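Local coordinates for protein bifunctional cytochrome P450/NADPH--P450 reductase (Deinococcus aerius, PDB 7F3H) that probably hydroxylates organic substrates at a heme iron in its cytochrome P450 domain, drawing electrons from NADPH through a fused reductase domain, at residues Pro7-Pro12 and Gly347-Arg352; Arg69-Arg74 and Tyr335-Leu340; Glu324-Trp329 and Ala393-Phe398. One frame throughout, in Å; residues are numbered along the deposited sequence.

Contact 1: residues Pro7-Pro12 and Gly347-Arg352; sequences PIPSPP and GKYEIR
The first torsions of I8 and Y349 bring the two side chains together: each places its gamma carbon anti to its own carbonyl carbon (I8 CG1 with chi1 -64°, Y349 CG with chi1 -58°). The I8 chain then runs straight on (chi2 171°), which carries its CD1 past the tyrosine to the backbone beyond. CG1 of I8 lies 4.1 Å from CD1 of Y349, the side chains crossing at a slant. Further out, I8 CD1 rests 3.7 Å from the carbonyl O of E350 and meets CD1 of I351 at 3.9 Å, methyl against methyl, with those two side chains roughly perpendicular. The Y349 ring is approached from several directions. The O of P7 sits at its edge, near the ring plane, 3.7 Å from CE1. P9 contributes its ring CD, 4.0 Å from Y349 CE1, on an oblique approach. One face is occupied by the neighbouring K348, whose CB stands above the ring centre. No hydrogen bond joins the two segments, and the evidence is of a modest apolar interface, 189 Å² in all, between the proline-rich N-terminal chain and a short strand. With an alanine in place of I8, I351 CD1 would probably lose the methyl it meets here and Y349 CD1 its contact with CG1, opening a gap beside the strand. K348 and Y349 form a classic beta bulge opposite I345 in the two-stranded antiparallel pair 343-345 and 349-351. The N-terminal chain is tied to this hairpin by a backbone hydrogen bond between K348 and A6, just outside the segment. I8 and Y349 both also pack on L43, which places the contact between the hairpin and strand 43-48, an outermost strand of the five-stranded mixed sheet.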
loop_
_atom_site.group_PDB
_atom_site.type_symbol
_atom_site.label_atom_id
_atom_site.label_comp_id
_atom_site.label_asym_id
_atom_site.label_seq_id
_atom_site.Cartn_x
_atom_site.Cartn_y
_atom_site.Cartn_z
ATOM N N PRO A 7 -18.169 -15.358 24.607
ATOM C CA PRO A 7 -16.705 -15.371 24.435
ATOM C C PRO A 7 -16.349 -15.284 22.954
ATOM O O PRO A 7 -17.026 -15.859 22.100
ATOM C CB PRO A 7 -16.274 -16.716 25.036
ATOM C CG PRO A 7 -17.509 -17.586 24.925
ATOM C CD PRO A 7 -18.694 -16.654 25.084
ATOM N N ILE A 8 -15.334 -14.481 22.651
ATOM C CA ILE A 8 -14.861 -14.397 21.267
ATOM C C ILE A 8 -14.360 -15.771 20.839
ATOM O O ILE A 8 -13.575 -16.403 21.576
ATOM C CB ILE A 8 -13.756 -13.334 21.141
ATOM C CG1 ILE A 8 -14.322 -11.946 21.458
ATOM C CG2 ILE A 8 -13.132 -13.379 19.759
ATOM C CD1 ILE A 8 -13.294 -10.870 21.564
ATOM N N PRO A 9 -14.795 -16.303 19.702
ATOM C CA PRO A 9 -14.336 -17.639 19.307
ATOM C C PRO A 9 -12.815 -17.703 19.234
ATOM O O PRO A 9 -12.142 -16.722 18.899
ATOM C CB PRO A 9 -14.978 -17.851 17.928
ATOM C CG PRO A 9 -16.182 -16.894 17.913
ATOM C CD PRO A 9 -15.747 -15.719 18.743
ATOM N N SER A 10 -12.282 -18.884 19.567
ATOM C CA SER A 10 -10.860 -19.142 19.562
ATOM C C SER A 10 -10.558 -20.579 19.126
ATOM O O SER A 10 -11.249 -21.508 19.562
ATOM C CB SER A 10 -10.267 -18.849 20.943
ATOM O OG SER A 10 -8.863 -18.630 20.840
ATOM N N PRO A 11 -9.577 -20.794 18.247
ATOM C CA PRO A 11 -9.266 -22.162 17.776
ATOM C C PRO A 11 -8.661 -22.986 18.900
ATOM O O PRO A 11 -8.113 -22.435 19.866
ATOM C CB PRO A 11 -8.225 -21.923 16.670
ATOM C CG PRO A 11 -8.303 -20.487 16.369
ATOM C CD PRO A 11 -8.677 -19.810 17.627
ATOM N N PRO A 12 -8.745 -24.313 18.813
ATOM C CA PRO A 12 -8.417 -25.158 19.983
ATOM C C PRO A 12 -6.958 -25.119 20.514
ATOM O O PRO A 12 -6.774 -25.579 21.652
ATOM C CB PRO A 12 -8.822 -26.565 19.516
ATOM C CG PRO A 12 -8.858 -26.480 18.027
ATOM C CD PRO A 12 -9.279 -25.095 17.693
ATOM N N GLY A 347 -23.498 -6.994 19.664
ATOM C CA GLY A 347 -24.358 -7.212 20.811
ATOM C C GLY A 347 -23.921 -8.369 21.685
ATOM O O GLY A 347 -24.658 -8.744 22.597
ATOM N N LYS A 348 -22.698 -8.883 21.495
ATOM C CA LYS A 348 -22.265 -10.130 22.130
ATOM C C LYS A 348 -20.850 -10.035 22.699
ATOM O O LYS A 348 -20.591 -10.535 23.800
ATOM C CB LYS A 348 -22.271 -11.312 21.139
ATOM C CG LYS A 348 -23.549 -11.561 20.405
ATOM C CD LYS A 348 -23.352 -12.607 19.322
ATOM C CE LYS A 348 -22.938 -13.933 19.909
ATOM N NZ LYS A 348 -23.269 -15.022 18.958
ATOM N N TYR A 349 -19.937 -9.396 21.954
ATOM C CA TYR A 349 -18.496 -9.565 22.125
ATOM C C TYR A 349 -17.882 -8.332 22.779
ATOM O O TYR A 349 -18.015 -7.221 22.253
ATOM C CB TYR A 349 -17.844 -9.822 20.769
ATOM C CG TYR A 349 -18.382 -11.031 20.045
ATOM C CD1 TYR A 349 -18.279 -12.311 20.600
ATOM C CD2 TYR A 349 -19.015 -10.895 18.815
ATOM C CE1 TYR A 349 -18.762 -13.416 19.934
ATOM C CE2 TYR A 349 -19.507 -12.002 18.138
ATOM C CZ TYR A 349 -19.378 -13.260 18.692
ATOM O OH TYR A 349 -19.879 -14.363 17.999
ATOM N N GLU A 350 -17.188 -8.526 23.907
ATOM C CA GLU A 350 -16.563 -7.406 24.609
ATOM C C GLU A 350 -15.172 -7.141 24.059
ATOM O O GLU A 350 -14.441 -8.077 23.751
ATOM C CB GLU A 350 -16.475 -7.622 26.113
ATOM C CG GLU A 350 -16.138 -6.295 26.808
ATOM C CD GLU A 350 -15.903 -6.422 28.296
ATOM O OE1 GLU A 350 -16.692 -7.121 28.973
ATOM O OE2 GLU A 350 -14.926 -5.810 28.785
ATOM N N ILE A 351 -14.870 -5.873 23.820
ATOM C CA ILE A 351 -13.538 -5.393 23.477
ATOM C C ILE A 351 -13.146 -4.376 24.535
ATOM O O ILE A 351 -13.720 -3.285 24.591
ATOM C CB ILE A 351 -13.495 -4.776 22.074
ATOM C CG1 ILE A 351 -14.236 -5.688 21.072
ATOM C CG2 ILE A 351 -12.045 -4.478 21.673
ATOM C CD1 ILE A 351 -13.632 -7.094 20.888
ATOM N N ARG A 352 -12.179 -4.724 25.377
ATOM C CA ARG A 352 -11.767 -3.861 26.481
ATOM C C ARG A 352 -11.031 -2.616 26.001
ATOM O O ARG A 352 -10.385 -2.612 24.948
ATOM C CB ARG A 352 -10.888 -4.648 27.443
ATOM C CG ARG A 352 -11.614 -5.812 28.070
ATOM C CD ARG A 352 -10.699 -6.563 28.998
ATOM N NE ARG A 352 -11.464 -7.133 30.096
ATOM C CZ ARG A 352 -11.823 -6.470 31.187
ATOM N NH1 ARG A 352 -11.472 -5.197 31.354
ATOM N NH2 ARG A 352 -12.533 -7.096 32.117
#

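Contact 2: residues Arg69-Arg74 and Tyr335-Leu340; sequences RRFQKR and YAVTAL. With HEM (protoporphyrin IX containing Fe), chain E.
F71 and Q72 pair with A339 and T338 as the outermost step of the five-stranded mixed sheet of the P450 fold, strand 71-72 running antiparallel to strand 336-339. Q72 and T338 are the hydrogen-bonded pair: Q72 N donates to T338 O at 2.9 Å, and T338 N returns to Q72 O at 2.7 Å, standing well above that carbonyl's plane. F71 and A339 form the non-hydrogen-bonded pair, with side chains on one sheet face, F71 CD2 3.9 Å from A339 CB; A339 CA approaches the ring obliquely and T338 C at the edge, near the ring plane. F71 CB also meets V337 CG2 at 3.7 Å. On the other face, Q72 and T338 project beside R74 and L340. L340 N donates almost straight (173°) to R70 O, and the two methyls divide the work: CD1 lies against the end of Q72, whose NE2 is hydrogen-bonded to E68 O, while CD2 lies 3.5 Å from R74 NH2. The R74 side chain, bent at chi2, crosses T338 and L340 at about a right angle, and Q72 CB sits over one face of its guanidinium, offset toward the rim. K73 turns away: its CG lies anti to the backbone N (chi1 170°) and the chain stays extended, bringing NZ to 3.2 Å from heme propionate O1D; NZ also donates to F91 O, and F91 adds a cation-pi contact. The lysine's charge is likely to offset part of the propionate's. The oxygen of one water lies 2.8 Å from R74 N, which donates to it; the water donates to A336 O and hydrogen-bonds T338 OG1.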
loop_
_atom_site.group_PDB
_atom_site.type_symbol
_atom_site.label_atom_id
_atom_site.label_comp_id
_atom_site.label_asym_id
_atom_site.label_seq_id
_atom_site.Cartn_x
_atom_site.Cartn_y
_atom_site.Cartn_z
ATOM N N ARG A 69 -15.872 6.970 16.718
ATOM C CA ARG A 69 -16.250 7.299 18.090
ATOM C C ARG A 69 -15.929 6.169 19.067
ATOM O O ARG A 69 -15.807 6.422 20.269
ATOM C CB ARG A 69 -17.742 7.661 18.147
ATOM C CG ARG A 69 -18.091 8.867 17.247
ATOM C CD ARG A 69 -19.600 8.988 16.939
ATOM N NE ARG A 69 -20.096 7.767 16.324
ATOM C CZ ARG A 69 -21.380 7.427 16.205
ATOM N NH1 ARG A 69 -22.343 8.229 16.645
ATOM N NH2 ARG A 69 -21.697 6.267 15.638
ATOM N N ARG A 70 -15.736 4.945 18.575
ATOM C CA ARG A 70 -15.586 3.738 19.389
ATOM C C ARG A 70 -14.214 3.094 19.268
ATOM O O ARG A 70 -13.697 2.530 20.247
ATOM C CB ARG A 70 -16.665 2.734 19.011
ATOM C CG ARG A 70 -18.042 3.346 19.097
ATOM C CD ARG A 70 -19.120 2.424 18.551
ATOM N NE ARG A 70 -19.226 1.200 19.340
ATOM C CZ ARG A 70 -19.919 0.129 18.969
ATOM N NH1 ARG A 70 -20.581 0.130 17.816
ATOM N NH2 ARG A 70 -19.930 -0.948 19.747
ATOM N N PHE A 71 -13.619 3.112 18.076
ATOM C CA PHE A 71 -12.298 2.560 17.888
ATOM C C PHE A 71 -11.503 3.530 17.033
ATOM O O PHE A 71 -12.062 4.207 16.175
ATOM C CB PHE A 71 -12.364 1.189 17.237
ATOM C CG PHE A 71 -13.320 0.244 17.904
ATOM C CD1 PHE A 71 -14.684 0.289 17.613
ATOM C CD2 PHE A 71 -12.858 -0.705 18.803
ATOM C CE1 PHE A 71 -15.575 -0.585 18.219
ATOM C CE2 PHE A 71 -13.741 -1.583 19.411
ATOM C CZ PHE A 71 -15.103 -1.535 19.108
ATOM N N GLN A 72 -10.197 3.619 17.295
ATOM C CA GLN A 72 -9.330 4.461 16.479
ATOM C C GLN A 72 -7.973 3.806 16.325
ATOM O O GLN A 72 -7.546 3.019 17.175
ATOM C CB GLN A 72 -9.144 5.869 17.072
ATOM C CG GLN A 72 -10.380 6.717 16.978
ATOM C CD GLN A 72 -10.186 8.160 17.382
ATOM O OE1 GLN A 72 -9.056 8.667 17.545
ATOM N NE2 GLN A 72 -11.311 8.851 17.540
ATOM N N LYS A 73 -7.298 4.189 15.223
ATOM C CA LYS A 73 -5.896 3.854 15.009
ATOM C C LYS A 73 -5.047 4.481 16.101
ATOM O O LYS A 73 -5.170 5.663 16.431
ATOM C CB LYS A 73 -5.396 4.335 13.661
ATOM C CG LYS A 73 -3.885 4.205 13.534
ATOM C CD LYS A 73 -3.415 4.511 12.127
ATOM C CE LYS A 73 -1.898 4.790 12.062
ATOM N NZ LYS A 73 -1.474 4.830 10.634
ATOM N N ARG A 74 -4.187 3.671 16.682
ATOM C CA ARG A 74 -3.310 4.117 17.753
ATOM C C ARG A 74 -1.904 3.546 17.538
ATOM O O ARG A 74 -1.741 2.341 17.278
ATOM C CB ARG A 74 -3.928 3.714 19.076
ATOM C CG ARG A 74 -5.072 4.586 19.658
ATOM C CD ARG A 74 -4.600 5.903 20.177
ATOM N NE ARG A 74 -5.772 6.536 20.720
ATOM C CZ ARG A 74 -6.403 7.515 20.111
ATOM N NH1 ARG A 74 -5.937 7.926 18.935
ATOM N NH2 ARG A 74 -7.482 8.058 20.661
ATOM N N TYR A 335 -4.302 -4.090 9.101
ATOM C CA TYR A 335 -4.230 -2.923 9.967
ATOM C C TYR A 335 -5.349 -2.953 10.993
ATOM O O TYR A 335 -6.416 -3.541 10.769
ATOM C CB TYR A 335 -4.272 -1.649 9.135
ATOM C CG TYR A 335 -5.547 -1.380 8.344
ATOM C CD1 TYR A 335 -6.601 -0.698 8.913
ATOM C CD2 TYR A 335 -5.672 -1.786 7.012
ATOM C CE1 TYR A 335 -7.755 -0.419 8.187
ATOM C CE2 TYR A 335 -6.829 -1.501 6.264
ATOM C CZ TYR A 335 -7.876 -0.826 6.874
ATOM O OH TYR A 335 -9.048 -0.519 6.191
ATOM N N ALA A 336 -5.084 -2.323 12.147
ATOM C CA ALA A 336 -5.882 -2.531 13.349
ATOM C C ALA A 336 -6.343 -1.224 13.963
ATOM O O ALA A 336 -5.694 -0.173 13.824
ATOM C CB ALA A 336 -5.104 -3.307 14.418
ATOM N N VAL A 337 -7.472 -1.328 14.675
ATOM C CA VAL A 337 -8.033 -0.241 15.470
ATOM C C VAL A 337 -7.938 -0.595 16.945
ATOM O O VAL A 337 -7.881 -1.761 17.338
ATOM C CB VAL A 337 -9.502 0.076 15.086
ATOM C CG1 VAL A 337 -9.550 0.686 13.714
ATOM C CG2 VAL A 337 -10.383 -1.179 15.155
ATOM N N THR A 338 -7.976 0.440 17.779
ATOM C CA THR A 338 -7.912 0.291 19.222
ATOM C C THR A 338 -9.186 0.823 19.878
ATOM O O THR A 338 -9.703 1.889 19.506
ATOM C CB THR A 338 -6.701 1.018 19.777
ATOM O OG1 THR A 338 -5.562 0.693 18.968
ATOM C CG2 THR A 338 -6.471 0.584 21.218
ATOM N N ALA A 339 -9.689 0.054 20.838
ATOM C CA ALA A 339 -10.893 0.413 21.571
ATOM C C ALA A 339 -10.625 1.609 22.473
ATOM O O ALA A 339 -9.733 1.552 23.326
ATOM C CB ALA A 339 -11.378 -0.787 22.389
ATOM N N LEU A 340 -11.410 2.689 22.289
ATOM C CA LEU A 340 -11.278 3.892 23.118
ATOM C C LEU A 340 -11.793 3.646 24.529
ATOM O O LEU A 340 -11.228 4.141 25.506
ATOM C CB LEU A 340 -12.022 5.071 22.476
ATOM C CG LEU A 340 -11.555 5.462 21.060
ATOM C CD1 LEU A 340 -12.326 6.678 20.474
ATOM C CD2 LEU A 340 -10.011 5.700 20.971
HETATM C CHA HEM E . -2.463 5.348 4.988
HETATM C CHB HEM E . 0.410 7.637 1.808
HETATM C CHC HEM E . -0.473 4.143 -1.473
HETATM C CHD HEM E . -3.099 1.721 1.805
HETATM C C1A HEM E . -1.621 6.266 4.411
HETATM C C2A HEM E . -1.066 7.426 5.074
HETATM C C3A HEM E . -0.297 8.094 4.199
HETATM C C4A HEM E . -0.276 7.324 2.965
HETATM C CMA HEM E . 0.484 9.405 4.474
HETATM C CAA HEM E . -1.427 7.849 6.506
HETATM C CBA HEM E . -2.599 8.833 6.409
HETATM C CGA HEM E . -3.002 9.394 7.773
HETATM O O1A HEM E . -3.182 10.641 7.834
HETATM O O2A HEM E . -3.049 8.688 8.826
HETATM C C1B HEM E . 0.399 6.926 0.625
HETATM C C2B HEM E . 1.069 7.296 -0.616
HETATM C C3B HEM E . 0.774 6.349 -1.525
HETATM C C4B HEM E . -0.020 5.326 -0.870
HETATM C CMB HEM E . 1.872 8.597 -0.813
HETATM C CAB HEM E . 1.252 6.162 -2.982
HETATM C CBB HEM E . 2.179 6.912 -3.583
HETATM C C1C HEM E . -1.252 3.165 -0.877
HETATM C C2C HEM E . -1.795 1.956 -1.510
HETATM C C3C HEM E . -2.496 1.321 -0.552
HETATM C C4C HEM E . -2.460 2.093 0.653
HETATM C CMC HEM E . -1.545 1.510 -2.981
HETATM C CAC HEM E . -3.301 0.031 -0.570
HETATM C CBC HEM E . -3.439 -0.699 -1.668
HETATM C C1D HEM E . -3.153 2.485 2.954
HETATM C C2D HEM E . -3.807 2.106 4.204
HETATM C C3D HEM E . -3.624 3.114 5.055
HETATM C C4D HEM E . -2.847 4.155 4.412
HETATM C CMD HEM E . -4.585 0.796 4.501
HETATM C CAD HEM E . -4.140 3.132 6.482
HETATM C CBD HEM E . -3.039 2.467 7.263
HETATM C CGD HEM E . -3.433 2.263 8.687
HETATM O O1D HEM E . -2.476 2.068 9.476
HETATM O O2D HEM E . -4.661 2.293 9.025
HETATM N NA HEM E . -1.091 6.223 3.139
HETATM N NB HEM E . -0.260 5.736 0.433
HETATM N NC HEM E . -1.670 3.198 0.447
HETATM N ND HEM E . -2.584 3.738 3.121
HETATM FE FE HEM E . -1.529 4.754 1.781
HETATM O O HOH W 1 -4.616 0.937 16.291
#

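Contact 3: residues Glu324-Trp329 and Ala393-Phe398; sequences EALRFW and AAYKPF. With HEM (protoporphyrin IX containing Fe), chain E.
The Y395 ring carries P397 CD on one face, 3.7 Å above its centre, while R327 N lies in plane at its edge; R327 CB comes in obliquely, 3.9 Å from CE1. The F398 ring meets both L326 and the heme, which lie at different sides of it: L326 CD1 approaches CE2 to 3.4 Å from an oblique direction, the two side chains roughly perpendicular, and F398 CE1 lies 3.6 Å from heme C3C. The other leucine methyl, L326 CD2, packs against heme CBC. The L326 CB adds two further touches, to Y395 OH at 3.7 Å and to P397 CB at 4.1 Å. That hydroxyl is hydrogen-bonded to D323 O. The helical segment is the ExxR motif of the P450 fold, with E324 and R327 as its ends, and F398 begins the cysteine-bearing heme loop, where it pairs by backbone with C405, probably the thiolate ligand as in other P450s. The R327 guanidinium meets E324 side-on and nearly in its own plane, NE to OE1 at 2.8 Å and NH2 to OE2 at 2.9 Å, each oxygen being met on its syn side. A bend at chi3 (72°) folds the arginine back along the helix to make this two-pronged salt bridge. R381 forms a salt bridge with E324 OE2, consistent with the E-R-R triad of P450s, while R327 NH1 reaches H365 O.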
loop_
_atom_site.group_PDB
_atom_site.type_symbol
_atom_site.label_atom_id
_atom_site.label_comp_id
_atom_site.label_asym_id
_atom_site.label_seq_id
_atom_site.Cartn_x
_atom_site.Cartn_y
_atom_site.Cartn_z
ATOM N N GLU A 324 -10.806 -4.384 -8.309
ATOM C CA GLU A 324 -10.951 -5.807 -7.998
ATOM C C GLU A 324 -9.618 -6.449 -7.572
ATOM O O GLU A 324 -9.607 -7.357 -6.722
ATOM C CB GLU A 324 -11.585 -6.532 -9.202
ATOM C CG GLU A 324 -11.901 -8.035 -9.052
ATOM C CD GLU A 324 -13.002 -8.394 -8.037
ATOM O OE1 GLU A 324 -13.389 -7.539 -7.198
ATOM O OE2 GLU A 324 -13.465 -9.567 -8.085
ATOM N N ALA A 325 -8.487 -6.000 -8.126
ATOM C CA ALA A 325 -7.212 -6.543 -7.664
ATOM C C ALA A 325 -7.006 -6.208 -6.198
ATOM O O ALA A 325 -6.621 -7.074 -5.405
ATOM C CB ALA A 325 -6.051 -6.014 -8.506
ATOM N N LEU A 326 -7.363 -4.978 -5.802
ATOM C CA LEU A 326 -7.305 -4.594 -4.396
ATOM C C LEU A 326 -8.331 -5.373 -3.566
ATOM O O LEU A 326 -8.141 -5.556 -2.366
ATOM C CB LEU A 326 -7.520 -3.088 -4.258
ATOM C CG LEU A 326 -6.359 -2.154 -4.638
ATOM C CD1 LEU A 326 -6.732 -0.699 -4.467
ATOM C CD2 LEU A 326 -5.072 -2.439 -3.864
ATOM N N ARG A 327 -9.419 -5.849 -4.169
ATOM C CA ARG A 327 -10.279 -6.734 -3.381
ATOM C C ARG A 327 -9.623 -8.101 -3.144
ATOM O O ARG A 327 -9.673 -8.622 -2.031
ATOM C CB ARG A 327 -11.660 -6.899 -4.023
ATOM C CG ARG A 327 -12.673 -7.569 -3.091
ATOM C CD ARG A 327 -14.030 -7.699 -3.746
ATOM N NE ARG A 327 -14.012 -8.717 -4.789
ATOM C CZ ARG A 327 -14.131 -10.022 -4.562
ATOM N NH1 ARG A 327 -14.283 -10.464 -3.318
ATOM N NH2 ARG A 327 -14.069 -10.876 -5.579
ATOM N N PHE A 328 -9.007 -8.709 -4.176
ATOM C CA PHE A 328 -8.290 -9.972 -3.966
ATOM C C PHE A 328 -7.040 -9.815 -3.102
ATOM O O PHE A 328 -6.742 -10.708 -2.302
ATOM C CB PHE A 328 -7.815 -10.653 -5.260
ATOM C CG PHE A 328 -8.822 -11.522 -5.935
ATOM C CD1 PHE A 328 -10.106 -11.651 -5.443
ATOM C CD2 PHE A 328 -8.396 -12.428 -6.901
ATOM C CE1 PHE A 328 -11.021 -12.508 -6.042
ATOM C CE2 PHE A 328 -9.283 -13.319 -7.498
ATOM C CZ PHE A 328 -10.616 -13.352 -7.063
ATOM N N TRP A 329 -6.241 -8.763 -3.310
ATOM C CA TRP A 329 -4.860 -8.722 -2.790
ATOM C C TRP A 329 -4.488 -7.308 -2.315
ATOM O O TRP A 329 -3.506 -6.709 -2.737
ATOM C CB TRP A 329 -3.869 -9.235 -3.845
ATOM C CG TRP A 329 -3.969 -10.723 -4.080
ATOM C CD1 TRP A 329 -4.436 -11.362 -5.200
ATOM C CD2 TRP A 329 -3.613 -11.756 -3.146
ATOM N NE1 TRP A 329 -4.385 -12.739 -5.016
ATOM C CE2 TRP A 329 -3.900 -12.997 -3.757
ATOM C CE3 TRP A 329 -3.066 -11.745 -1.856
ATOM C CZ2 TRP A 329 -3.654 -14.209 -3.123
ATOM C CZ3 TRP A 329 -2.831 -12.951 -1.225
ATOM C CH2 TRP A 329 -3.120 -14.169 -1.860
ATOM N N ALA A 393 -19.117 -1.392 4.529
ATOM C CA ALA A 393 -17.980 -1.611 5.409
ATOM C C ALA A 393 -17.137 -2.798 4.971
ATOM O O ALA A 393 -16.251 -3.214 5.721
ATOM C CB ALA A 393 -18.433 -1.796 6.858
ATOM N N ALA A 394 -17.372 -3.345 3.774
ATOM C CA ALA A 394 -16.704 -4.572 3.350
ATOM C C ALA A 394 -15.571 -4.343 2.351
ATOM O O ALA A 394 -15.059 -5.316 1.776
ATOM C CB ALA A 394 -17.732 -5.579 2.780
ATOM N N TYR A 395 -15.203 -3.090 2.078
ATOM C CA TYR A 395 -14.139 -2.773 1.118
ATOM C C TYR A 395 -13.291 -1.643 1.690
ATOM O O TYR A 395 -13.657 -0.466 1.594
ATOM C CB TYR A 395 -14.734 -2.396 -0.226
ATOM C CG TYR A 395 -13.740 -2.248 -1.341
ATOM C CD1 TYR A 395 -12.957 -3.328 -1.743
ATOM C CD2 TYR A 395 -13.602 -1.039 -2.026
ATOM C CE1 TYR A 395 -12.034 -3.205 -2.780
ATOM C CE2 TYR A 395 -12.694 -0.914 -3.058
ATOM C CZ TYR A 395 -11.915 -2.005 -3.426
ATOM O OH TYR A 395 -11.020 -1.931 -4.451
ATOM N N LYS A 396 -12.141 -1.993 2.252
ATOM C CA LYS A 396 -11.323 -1.034 2.996
ATOM C C LYS A 396 -9.837 -1.115 2.622
ATOM O O LYS A 396 -8.972 -1.104 3.499
ATOM C CB LYS A 396 -11.506 -1.302 4.488
ATOM C CG LYS A 396 -12.913 -1.055 5.043
ATOM C CD LYS A 396 -13.377 0.346 4.726
ATOM C CE LYS A 396 -14.224 0.885 5.834
ATOM N NZ LYS A 396 -14.440 2.326 5.594
ATOM N N PRO A 397 -9.494 -1.126 1.322
ATOM C CA PRO A 397 -8.070 -1.260 0.961
ATOM C C PRO A 397 -7.272 -0.002 1.248
ATOM O O PRO A 397 -6.038 -0.065 1.325
ATOM C CB PRO A 397 -8.103 -1.573 -0.535
ATOM C CG PRO A 397 -9.330 -0.938 -1.015
ATOM C CD PRO A 397 -10.335 -0.891 0.133
ATOM N N PHE A 398 -7.929 1.146 1.367
ATOM C CA PHE A 398 -7.269 2.411 1.661
ATOM C C PHE A 398 -7.620 2.885 3.073
ATOM O O PHE A 398 -7.803 4.078 3.316
ATOM C CB PHE A 398 -7.603 3.456 0.591
ATOM C CG PHE A 398 -7.039 3.114 -0.786
ATOM C CD1 PHE A 398 -5.671 3.236 -1.051
ATOM C CD2 PHE A 398 -7.861 2.618 -1.791
ATOM C CE1 PHE A 398 -5.147 2.918 -2.301
ATOM C CE2 PHE A 398 -7.351 2.278 -3.055
ATOM C CZ PHE A 398 -5.988 2.440 -3.312
HETATM C CHA HEM E . -2.463 5.348 4.988
HETATM C CHB HEM E . 0.410 7.637 1.808
HETATM C CHC HEM E . -0.473 4.143 -1.473
HETATM C CHD HEM E . -3.099 1.721 1.805
HETATM C C1A HEM E . -1.621 6.266 4.411
HETATM C C2A HEM E . -1.066 7.426 5.074
HETATM C C3A HEM E . -0.297 8.094 4.199
HETATM C C4A HEM E . -0.276 7.324 2.965
HETATM C CMA HEM E . 0.484 9.405 4.474
HETATM C CAA HEM E . -1.427 7.849 6.506
HETATM C CBA HEM E . -2.599 8.833 6.409
HETATM C CGA HEM E . -3.002 9.394 7.773
HETATM O O1A HEM E . -3.182 10.641 7.834
HETATM O O2A HEM E . -3.049 8.688 8.826
HETATM C C1B HEM E . 0.399 6.926 0.625
HETATM C C2B HEM E . 1.069 7.296 -0.616
HETATM C C3B HEM E . 0.774 6.349 -1.525
HETATM C C4B HEM E . -0.020 5.326 -0.870
HETATM C CMB HEM E . 1.872 8.597 -0.813
HETATM C CAB HEM E . 1.252 6.162 -2.982
HETATM C CBB HEM E . 2.179 6.912 -3.583
HETATM C C1C HEM E . -1.252 3.165 -0.877
HETATM C C2C HEM E . -1.795 1.956 -1.510
HETATM C C3C HEM E . -2.496 1.321 -0.552
HETATM C C4C HEM E . -2.460 2.093 0.653
HETATM C CMC HEM E . -1.545 1.510 -2.981
HETATM C CAC HEM E . -3.301 0.031 -0.570
HETATM C CBC HEM E . -3.439 -0.699 -1.668
HETATM C C1D HEM E . -3.153 2.485 2.954
HETATM C C2D HEM E . -3.807 2.106 4.204
HETATM C C3D HEM E . -3.624 3.114 5.055
HETATM C C4D HEM E . -2.847 4.155 4.412
HETATM C CMD HEM E . -4.585 0.796 4.501
HETATM C CAD HEM E . -4.140 3.132 6.482
HETATM C CBD HEM E . -3.039 2.467 7.263
HETATM C CGD HEM E . -3.433 2.263 8.687
HETATM O O1D HEM E . -2.476 2.068 9.476
HETATM O O2D HEM E . -4.661 2.293 9.025
HETATM N NA HEM E . -1.091 6.223 3.139
HETATM N NB HEM E . -0.260 5.736 0.433
HETATM N NC HEM E . -1.670 3.198 0.447
HETATM N ND HEM E . -2.584 3.738 3.121
HETATM FE FE HEM E . -1.529 4.754 1.781
#

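Overall arrangement
The heme joins two of the three sites. Contact 2 meets a propionate through K73 and Y335, contact 3 the ring C side of the porphyrin through L326, P397 and F398, and their centres lie 20 Å apart. They also touch directly, since Y335 OH is 2.8 Å from K396 O, a probable hydrogen bond; helix 317-329 leads into strand 336-339. Contact 1 is linked to contact 2, with centres 17 Å apart, by I351 CG2 lying 4.0 Å from F71 CE2 and 3.8 Å from A339 CB. Contacts 1 and 3 do not touch: their nearest atoms are about 15 Å apart, although their segments alternate along the chain.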